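Glucosamine kinase (Streptacidiphilus jiangxiensis, PDB 6HWJ) catalyses the ATP- and magnesium-dependent phosphorylation of D-glucosamine to D-glucosamine 6-phosphate, and acts to a lesser extent on glucose. Local coordinates at residues T59-R64 against R71-G76; A344-V349 against R366-A371; V349-V354 against L428-P433. All blocks are in the same frame, centred on the assembly; numbering follows the deposited sequence.

Interaction 1 (T59-R64 against R71-G76); sequences TVPLVR and RRSRPG
The beta hairpin of strands 57-65 and 69-72, in the N-terminal antiparallel sheet, is closed where Val63 pairs with Arg71. The two form an antiparallel hydrogen-bonded pair. Val63 N donates to Arg71 O at 3.0 Å, and Arg71 N returns a bond to Val63 O, also at 3.0 Å. Leu62 and Arg72 follow as the non-hydrogen-bonded pair. One more backbone bond lies beyond the end of strand 69-72: Ser73 N reaches Pro61 O at 2.8 Å.

The two arginines go different ways. Arg71 runs alongside Val63, and both side chains leave the same face of the sheet. Its CG lies between the backbone N and the carbonyl carbon (chi1 64°), and the extended chain then brings the guanidinium over the valine. Val63 CG1 sits under the centre of that group, 3.8 Å from CZ. The charge itself is taken by Asp65 and Asp77.

Arg72 CG is anti to the backbone N (chi1 -172°), and the chain stretches back along strand 57-65. Its guanidinium lies with one face against the Pro61 ring, where NH2 is 3.7 Å from Pro61 CD. Two waters link its NE and NH2 to Thr59 O, and NH1 forms a salt bridge with Glu122.

Ser73 points its side chain toward the opposite strand. CB and OG pack beside Pro61 CB, and OG is hydrogen-bonded to Thr79 OG1 at the start of helix 79-88.

Each guanidinium turns one flat face to an apolar residue of the strand and uses its N-H groups for carboxylates or water. This would hold each group's plane fixed and offset its charge within a largely buried hairpin.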
loop_
_atom_site.group_PDB
_atom_site.type_symbol
_atom_site.label_atom_id
_atom_site.label_comp_id
_atom_site.label_asym_id
_atom_site.label_seq_id
_atom_site.Cartn_x
_atom_site.Cartn_y
_atom_site.Cartn_z
ATOM N N THR A 59 -7.585 9.461 -15.487
ATOM C CA THR A 59 -7.428 8.303 -16.364
ATOM C C THR A 59 -8.821 7.826 -16.726
ATOM O O THR A 59 -9.621 7.536 -15.834
ATOM C CB THR A 59 -6.657 7.168 -15.697
ATOM O OG1 THR A 59 -5.376 7.640 -15.287
ATOM C CG2 THR A 59 -6.484 5.969 -16.656
ATOM N N VAL A 60 -9.102 7.726 -18.021
ATOM C CA VAL A 60 -10.437 7.327 -18.444
ATOM C C VAL A 60 -10.342 6.194 -19.452
ATOM O O VAL A 60 -9.821 6.410 -20.558
ATOM C CB VAL A 60 -11.211 8.512 -19.050
ATOM C CG1 VAL A 60 -12.658 8.090 -19.266
ATOM C CG2 VAL A 60 -11.129 9.743 -18.143
ATOM N N PRO A 61 -10.828 4.987 -19.130
ATOM C CA PRO A 61 -10.989 3.975 -20.173
ATOM C C PRO A 61 -12.156 4.360 -21.055
ATOM O O PRO A 61 -13.257 4.624 -20.566
ATOM C CB PRO A 61 -11.257 2.679 -19.385
ATOM C CG PRO A 61 -11.961 3.157 -18.150
ATOM C CD PRO A 61 -11.366 4.530 -17.831
ATOM N N LEU A 62 -11.913 4.410 -22.358
ATOM C CA LEU A 62 -12.876 4.950 -23.294
ATOM C C LEU A 62 -13.303 3.903 -24.311
ATOM O O LEU A 62 -12.518 3.041 -24.732
ATOM C CB LEU A 62 -12.301 6.165 -24.039
ATOM C CG LEU A 62 -12.038 7.382 -23.160
ATOM C CD1 LEU A 62 -11.046 8.294 -23.875
ATOM C CD2 LEU A 62 -13.324 8.132 -22.841
ATOM N N VAL A 63 -14.554 4.018 -24.729
ATOM C CA VAL A 63 -15.096 3.175 -25.795
ATOM C C VAL A 63 -15.988 4.035 -26.674
ATOM O O VAL A 63 -16.834 4.796 -26.182
ATOM C CB VAL A 63 -15.864 1.967 -25.227
ATOM C CG1 VAL A 63 -17.122 2.431 -24.519
ATOM C CG2 VAL A 63 -16.191 0.971 -26.344
ATOM N N ARG A 64 -15.796 3.934 -27.978
ATOM C CA ARG A 64 -16.714 4.591 -28.894
ATOM C C ARG A 64 -18.017 3.799 -28.934
ATOM O O ARG A 64 -18.013 2.577 -29.046
ATOM C CB ARG A 64 -16.080 4.720 -30.274
ATOM C CG ARG A 64 -14.963 5.782 -30.318
ATOM C CD ARG A 64 -14.268 5.850 -31.671
ATOM N NE ARG A 64 -13.141 6.783 -31.685
ATOM C CZ ARG A 64 -13.025 7.812 -32.515
ATOM N NH1 ARG A 64 -13.971 8.069 -33.424
ATOM N NH2 ARG A 64 -11.964 8.595 -32.438
ATOM N N ARG A 71 -18.135 6.975 -24.567
ATOM C CA ARG A 71 -18.493 6.885 -23.163
ATOM C C ARG A 71 -17.381 6.173 -22.414
ATOM O O ARG A 71 -16.468 5.601 -23.005
ATOM C CB ARG A 71 -19.839 6.181 -22.986
ATOM C CG ARG A 71 -19.838 4.742 -23.438
ATOM C CD ARG A 71 -21.251 4.108 -23.331
ATOM N NE ARG A 71 -21.265 2.789 -23.948
ATOM C CZ ARG A 71 -20.716 1.704 -23.406
ATOM N NH1 ARG A 71 -20.114 1.782 -22.221
ATOM N NH2 ARG A 71 -20.769 0.543 -24.038
ATOM N N ARG A 72 -17.455 6.240 -21.096
ATOM C CA ARG A 72 -16.489 5.563 -20.249
ATOM C C ARG A 72 -16.770 4.068 -20.251
ATOM O O ARG A 72 -17.911 3.634 -20.057
ATOM C CB ARG A 72 -16.545 6.115 -18.821
ATOM C CG ARG A 72 -15.430 5.580 -17.951
ATOM C CD ARG A 72 -15.556 6.030 -16.485
ATOM N NE ARG A 72 -14.351 5.677 -15.733
ATOM C CZ ARG A 72 -14.126 4.476 -15.218
ATOM N NH1 ARG A 72 -15.031 3.505 -15.351
ATOM N NH2 ARG A 72 -12.994 4.234 -14.555
ATOM N N SER A 73 -15.726 3.282 -20.494
ATOM C CA SER A 73 -15.874 1.842 -20.537
ATOM C C SER A 73 -16.406 1.291 -19.225
ATOM O O SER A 73 -16.037 1.747 -18.138
ATOM C CB SER A 73 -14.524 1.205 -20.868
ATOM O OG SER A 73 -13.909 1.977 -21.884
ATOM N N ARG A 74 -17.273 0.278 -19.342
ATOM C CA ARG A 74 -17.802 -0.501 -18.236
ATOM C C ARG A 74 -17.340 -1.948 -18.348
ATOM O O ARG A 74 -17.032 -2.411 -19.453
ATOM C CB ARG A 74 -19.341 -0.464 -18.237
ATOM C CG ARG A 74 -19.939 0.925 -18.063
ATOM C CD ARG A 74 -21.414 0.932 -18.425
ATOM N NE ARG A 74 -21.984 2.276 -18.368
ATOM C CZ ARG A 74 -23.151 2.624 -18.906
ATOM N NH1 ARG A 74 -23.884 1.730 -19.556
ATOM N NH2 ARG A 74 -23.582 3.872 -18.796
ATOM N N PRO A 75 -17.257 -2.676 -17.239
ATOM C CA PRO A 75 -16.967 -4.109 -17.330
ATOM C C PRO A 75 -17.911 -4.794 -18.301
ATOM O O PRO A 75 -19.124 -4.589 -18.264
ATOM C CB PRO A 75 -17.170 -4.599 -15.891
ATOM C CG PRO A 75 -16.891 -3.413 -15.054
ATOM C CD PRO A 75 -17.423 -2.238 -15.841
ATOM N N GLY A 76 -17.341 -5.574 -19.202
ATOM C CA GLY A 76 -18.092 -6.192 -20.276
ATOM C C GLY A 76 -18.003 -5.464 -21.598
ATOM O O GLY A 76 -18.355 -6.041 -22.638
HETATM O O HOH W 1 -12.267 7.527 -15.242
HETATM O O HOH W 2 -10.484 5.252 -14.740
#

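Interaction 2 (A344-V349 against R366-A371); sequences ASLDHV and RAWIAA
Leu346 meets Trp368 through its backbone carbonyl and its side chain. Leu346 O lies at the edge of the indole, near the ring plane, 3.2 Å from Trp368 CZ3. This approach is consistent with a weak CH...O contact. The indole N-H is bonded to Ala215 O in helix 212-234. Leu346 CD2 adds a looser apolar contact, 4.3 Å from Trp368 CH2. The indole reaches across because Trp368 CG is anti to its backbone N (chi1 172°), which carries the six-membered ring toward helix 335-356.

Asp347 comes next, and its CA is only 5.3 Å from that of Ile369. Its side chain crosses that of Ile369 at a slant. The methyl Ile369 CG2 rests 3.4 Å from Asp347 OD2 and close to Asp347 CG. Ile369 CD1, at the end of the other branch, lies 3.7 Å from Asp347 O. The polar work of this buried carboxylate is done with other partners. OD1 forms a salt bridge with Arg351 and a hydrogen bond with Ser427, while OD2 forms a salt bridge with Arg402. These positive partners would probably favour its charged form.

The setting is an antiparallel helical hairpin. Helices 335-356 and 362-386 follow each other in the chain. The axes of the two short segments run at 173° to each other, N to C, and come within 9.0 Å. The pair stands in the helical C-terminal part of the kinase, about 9 Å from Glu409, which binds D-glucosamine, measured from the Asp347 side chain.

Val349 ends the segment. Its CG1 lies 4.4 Å from Trp368 CH2, and Trp195 of helix 194-207 touches Val349 as well.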
loop_
_atom_site.group_PDB
_atom_site.type_symbol
_atom_site.label_atom_id
_atom_site.label_comp_id
_atom_site.label_asym_id
_atom_site.label_seq_id
_atom_site.Cartn_x
_atom_site.Cartn_y
_atom_site.Cartn_z
ATOM N N ALA A 344 4.831 -4.215 14.496
ATOM C CA ALA A 344 3.695 -3.642 15.209
ATOM C C ALA A 344 2.403 -4.391 14.857
ATOM O O ALA A 344 1.612 -4.748 15.738
ATOM C CB ALA A 344 3.545 -2.162 14.865
ATOM N N SER A 345 2.171 -4.620 13.559
ATOM C CA SER A 345 0.970 -5.320 13.119
ATOM C C SER A 345 0.863 -6.713 13.753
ATOM O O SER A 345 -0.220 -7.125 14.183
ATOM C CB SER A 345 0.973 -5.426 11.593
ATOM O OG SER A 345 -0.273 -5.865 11.105
ATOM N N LEU A 346 1.976 -7.437 13.836
ATOM C CA LEU A 346 1.965 -8.761 14.456
ATOM C C LEU A 346 1.612 -8.671 15.933
ATOM O O LEU A 346 0.828 -9.479 16.448
ATOM C CB LEU A 346 3.319 -9.440 14.283
ATOM C CG LEU A 346 3.644 -9.845 12.832
ATOM C CD1 LEU A 346 5.069 -10.301 12.696
ATOM C CD2 LEU A 346 2.693 -10.923 12.350
ATOM N N ASP A 347 2.198 -7.704 16.640
ATOM C CA ASP A 347 1.793 -7.444 18.019
ATOM C C ASP A 347 0.285 -7.214 18.101
ATOM O O ASP A 347 -0.408 -7.802 18.943
ATOM C CB ASP A 347 2.574 -6.234 18.540
ATOM C CG ASP A 347 2.358 -5.977 20.005
ATOM O OD1 ASP A 347 1.201 -5.905 20.445
ATOM O OD2 ASP A 347 3.352 -5.832 20.723
ATOM N N HIS A 348 -0.238 -6.370 17.222
ATOM C CA HIS A 348 -1.661 -6.014 17.261
ATOM C C HIS A 348 -2.569 -7.221 16.982
ATOM O O HIS A 348 -3.668 -7.315 17.555
ATOM C CB HIS A 348 -1.932 -4.897 16.277
ATOM C CG HIS A 348 -1.118 -3.669 16.539
ATOM N ND1 HIS A 348 -0.964 -2.657 15.618
ATOM C CD2 HIS A 348 -0.381 -3.310 17.615
ATOM C CE1 HIS A 348 -0.181 -1.717 16.124
ATOM N NE2 HIS A 348 0.172 -2.081 17.342
ATOM N N VAL A 349 -2.138 -8.114 16.093
ATOM C CA VAL A 349 -2.866 -9.355 15.857
ATOM C C VAL A 349 -3.055 -10.107 17.159
ATOM O O VAL A 349 -4.148 -10.582 17.464
ATOM C CB VAL A 349 -2.135 -10.223 14.814
ATOM C CG1 VAL A 349 -2.721 -11.638 14.781
ATOM C CG2 VAL A 349 -2.252 -9.595 13.440
ATOM N N ARG A 366 0.612 -13.894 24.389
ATOM C CA ARG A 366 1.615 -12.876 24.693
ATOM C C ARG A 366 3.025 -13.415 24.489
ATOM O O ARG A 366 3.905 -12.695 24.005
ATOM C CB ARG A 366 1.426 -12.368 26.125
ATOM C CG ARG A 366 0.104 -11.626 26.329
ATOM C CD ARG A 366 -0.058 -11.129 27.755
ATOM N NE ARG A 366 0.852 -10.032 28.073
ATOM C CZ ARG A 366 1.008 -9.517 29.289
ATOM N NH1 ARG A 366 0.317 -9.999 30.315
ATOM N NH2 ARG A 366 1.859 -8.519 29.480
ATOM N N ALA A 367 3.249 -14.689 24.814
ATOM C CA ALA A 367 4.513 -15.324 24.468
ATOM C C ALA A 367 4.728 -15.299 22.963
ATOM O O ALA A 367 5.846 -15.060 22.485
ATOM C CB ALA A 367 4.536 -16.764 24.976
ATOM N N TRP A 368 3.654 -15.503 22.198
ATOM C CA TRP A 368 3.768 -15.490 20.745
ATOM C C TRP A 368 4.079 -14.086 20.230
ATOM O O TRP A 368 4.857 -13.920 19.277
ATOM C CB TRP A 368 2.465 -16.028 20.112
ATOM C CG TRP A 368 2.430 -15.875 18.619
ATOM C CD1 TRP A 368 2.818 -16.794 17.688
ATOM C CD2 TRP A 368 2.009 -14.718 17.897
ATOM N NE1 TRP A 368 2.651 -16.274 16.412
ATOM C CE2 TRP A 368 2.164 -15.001 16.519
ATOM C CE3 TRP A 368 1.493 -13.468 18.278
ATOM C CZ2 TRP A 368 1.827 -14.080 15.519
ATOM C CZ3 TRP A 368 1.156 -12.557 17.285
ATOM C CH2 TRP A 368 1.314 -12.867 15.924
ATOM N N ILE A 369 3.472 -13.058 20.828
ATOM C CA ILE A 369 3.770 -11.689 20.413
ATOM C C ILE A 369 5.270 -11.424 20.476
ATOM O O ILE A 369 5.878 -10.934 19.512
ATOM C CB ILE A 369 2.988 -10.684 21.279
ATOM C CG1 ILE A 369 1.489 -10.786 20.976
ATOM C CG2 ILE A 369 3.507 -9.253 21.031
ATOM C CD1 ILE A 369 0.628 -9.867 21.835
ATOM N N ALA A 370 5.886 -11.725 21.627
ATOM C CA ALA A 370 7.311 -11.481 21.788
ATOM C C ALA A 370 8.129 -12.367 20.854
ATOM O O ALA A 370 9.051 -11.895 20.172
ATOM C CB ALA A 370 7.717 -11.721 23.248
ATOM N N ALA A 371 7.797 -13.663 20.796
ATOM C CA ALA A 371 8.562 -14.581 19.960
ATOM C C ALA A 371 8.365 -14.294 18.477
ATOM O O ALA A 371 9.300 -14.487 17.677
ATOM C CB ALA A 371 8.170 -16.016 20.298
#

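Interaction 3 (V349-V354 against L428-P433); sequences VGRVVV and LTDLLP
The guanidinium of Arg351 turns its edge to Asp430, and a single carboxylate oxygen, OD2, receives it. Arg351 NH2 donates to Asp430 OD2 at 2.8 Å with an N-H...O angle of 164°, nearly straight. Arg351 NH1 aims at the same Asp430 OD2, but at 3.3 Å its bond is weak. The salt bridge is thus forked on one acceptor. It is not the side-on pairing in which two nitrogens meet two oxygens.

The tilt of the planes fits this. OD2 lies almost in the guanidinium plane. The arginine in turn comes to OD2 from above the carboxylate plane, and the two planes are 55° apart. Arg351 points toward helix 422-431 from its root. Its chain bends at the second torsion (chi2 -57°) and is extended beyond it, which brings NH1 and NH2 up to Asp430. The aspartate also points across, so the bond spans backbones whose nearest CA atoms, those of Arg351 and Asp430, are 11.2 Å apart.

Each charged group has a second partner. Arg351 NE pairs with Asp347 OD1, one turn back on helix 335-356. Asp430 OD1 pairs with Arg366 NH2 from helix 362-386. Ile369 of that helix packs against the arginine side chain.

The contact joins the long helix 335-356 to the last turn of helix 422-431, in the helical C-terminal part of the fold. Arg351 is buried and Asp430 exposed, so the bridge runs outward from the interior. Alternating acids and bases form a chain here, Asp347 to Arg351 to Asp430 to Arg366. Each inner member is held between two opposite charges, which should balance the buried arginine's charge and limit rotation of its guanidinium.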
loop_
_atom_site.group_PDB
_atom_site.type_symbol
_atom_site.label_atom_id
_atom_site.label_comp_id
_atom_site.label_asym_id
_atom_site.label_seq_id
_atom_site.Cartn_x
_atom_site.Cartn_y
_atom_site.Cartn_z
ATOM N N VAL A 349 -2.138 -8.114 16.093
ATOM C CA VAL A 349 -2.866 -9.355 15.857
ATOM C C VAL A 349 -3.055 -10.107 17.159
ATOM O O VAL A 349 -4.148 -10.582 17.464
ATOM C CB VAL A 349 -2.135 -10.223 14.814
ATOM C CG1 VAL A 349 -2.721 -11.638 14.781
ATOM C CG2 VAL A 349 -2.252 -9.595 13.440
ATOM N N GLY A 350 -1.989 -10.219 17.941
ATOM C CA GLY A 350 -2.081 -10.876 19.221
ATOM C C GLY A 350 -3.030 -10.167 20.161
ATOM O O GLY A 350 -3.803 -10.812 20.873
ATOM N N ARG A 351 -2.986 -8.826 20.183
ATOM C CA ARG A 351 -3.882 -8.095 21.065
ATOM C C ARG A 351 -5.333 -8.342 20.676
ATOM O O ARG A 351 -6.200 -8.486 21.544
ATOM C CB ARG A 351 -3.577 -6.589 21.029
ATOM C CG ARG A 351 -2.130 -6.235 21.332
ATOM C CD ARG A 351 -1.655 -6.738 22.659
ATOM N NE ARG A 351 -0.206 -6.539 22.802
ATOM C CZ ARG A 351 0.506 -6.945 23.846
ATOM N NH1 ARG A 351 -0.089 -7.568 24.866
ATOM N NH2 ARG A 351 1.806 -6.738 23.868
ATOM N N VAL A 352 -5.615 -8.354 19.370
ATOM C CA VAL A 352 -6.987 -8.532 18.893
ATOM C C VAL A 352 -7.504 -9.931 19.249
ATOM O O VAL A 352 -8.662 -10.091 19.655
ATOM C CB VAL A 352 -7.036 -8.278 17.375
ATOM C CG1 VAL A 352 -8.362 -8.796 16.780
ATOM C CG2 VAL A 352 -6.845 -6.781 17.085
ATOM N N VAL A 353 -6.659 -10.960 19.102
ATOM C CA VAL A 353 -7.081 -12.319 19.448
ATOM C C VAL A 353 -7.496 -12.370 20.906
ATOM O O VAL A 353 -8.543 -12.925 21.253
ATOM C CB VAL A 353 -5.958 -13.337 19.152
ATOM C CG1 VAL A 353 -6.278 -14.706 19.769
ATOM C CG2 VAL A 353 -5.749 -13.483 17.661
ATOM N N VAL A 354 -6.690 -11.765 21.786
ATOM C CA VAL A 354 -6.986 -11.818 23.211
ATOM C C VAL A 354 -8.260 -11.053 23.521
ATOM O O VAL A 354 -9.078 -11.482 24.341
ATOM C CB VAL A 354 -5.785 -11.287 24.014
ATOM C CG1 VAL A 354 -6.187 -11.052 25.459
ATOM C CG2 VAL A 354 -4.605 -12.268 23.905
ATOM N N LEU A 428 2.329 -0.894 24.085
ATOM C CA LEU A 428 3.339 -0.061 24.728
ATOM C C LEU A 428 3.630 -0.528 26.143
ATOM O O LEU A 428 4.758 -0.370 26.622
ATOM C CB LEU A 428 2.911 1.405 24.758
ATOM C CG LEU A 428 2.977 2.139 23.422
ATOM C CD1 LEU A 428 2.262 3.478 23.517
ATOM C CD2 LEU A 428 4.420 2.340 22.982
ATOM N N THR A 429 2.628 -1.079 26.830
ATOM C CA THR A 429 2.856 -1.648 28.151
ATOM C C THR A 429 3.948 -2.708 28.105
ATOM O O THR A 429 4.807 -2.747 28.987
ATOM C CB THR A 429 1.556 -2.231 28.716
ATOM O OG1 THR A 429 0.615 -1.172 28.954
ATOM C CG2 THR A 429 1.831 -2.962 30.034
ATOM N N ASP A 430 3.948 -3.555 27.076
ATOM C CA ASP A 430 4.983 -4.574 26.938
ATOM C C ASP A 430 6.260 -4.042 26.289
ATOM O O ASP A 430 7.331 -4.600 26.535
ATOM C CB ASP A 430 4.446 -5.768 26.123
ATOM C CG ASP A 430 3.492 -6.645 26.922
ATOM O OD1 ASP A 430 3.346 -6.431 28.153
ATOM O OD2 ASP A 430 2.892 -7.575 26.331
ATOM N N LEU A 431 6.181 -2.969 25.496
ATOM C CA LEU A 431 7.368 -2.437 24.824
ATOM C C LEU A 431 8.242 -1.612 25.764
ATOM O O LEU A 431 9.476 -1.727 25.749
ATOM C CB LEU A 431 6.960 -1.566 23.640
ATOM C CG LEU A 431 6.470 -2.233 22.362
ATOM C CD1 LEU A 431 5.833 -1.188 21.464
ATOM C CD2 LEU A 431 7.609 -2.938 21.661
ATOM N N LEU A 432 7.628 -0.744 26.558
ATOM C CA LEU A 432 8.385 0.223 27.333
ATOM C C LEU A 432 9.248 -0.494 28.363
ATOM O O LEU A 432 8.853 -1.534 28.898
ATOM C CB LEU A 432 7.443 1.194 28.026
ATOM C CG LEU A 432 6.737 2.183 27.094
ATOM C CD1 LEU A 432 5.582 2.859 27.819
ATOM C CD2 LEU A 432 7.725 3.220 26.580
ATOM N N PRO A 433 10.433 0.040 28.659
ATOM C CA PRO A 433 11.293 -0.597 29.666
ATOM C C PRO A 433 10.601 -0.633 31.020
ATOM O O PRO A 433 10.239 0.405 31.583
ATOM C CB PRO A 433 12.540 0.301 29.684
ATOM C CG PRO A 433 12.063 1.623 29.180
ATOM C CD PRO A 433 11.016 1.294 28.145
#

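Overall arrangement
From the N terminus, interaction 1 comes first. It closes the short turn between strands 57-65 and 69-72 in the N-terminal sheet. Interactions 2 and 3 begin much later, on helix 335-356, and lie across the centre of the chain, about 46 and 48 Å away, centre to centre. Interaction 2 closes the connection to helix 362-386. Interaction 3 starts on the same helix, shares Val349 and spans 73 residues to helix 422-431. Their segments alternate along the chain, so the two contacts cross. They also touch, through side chains of helix 362-386 that reach both Arg351 and Asp430. Three helices are thereby tied together in the C-terminal part.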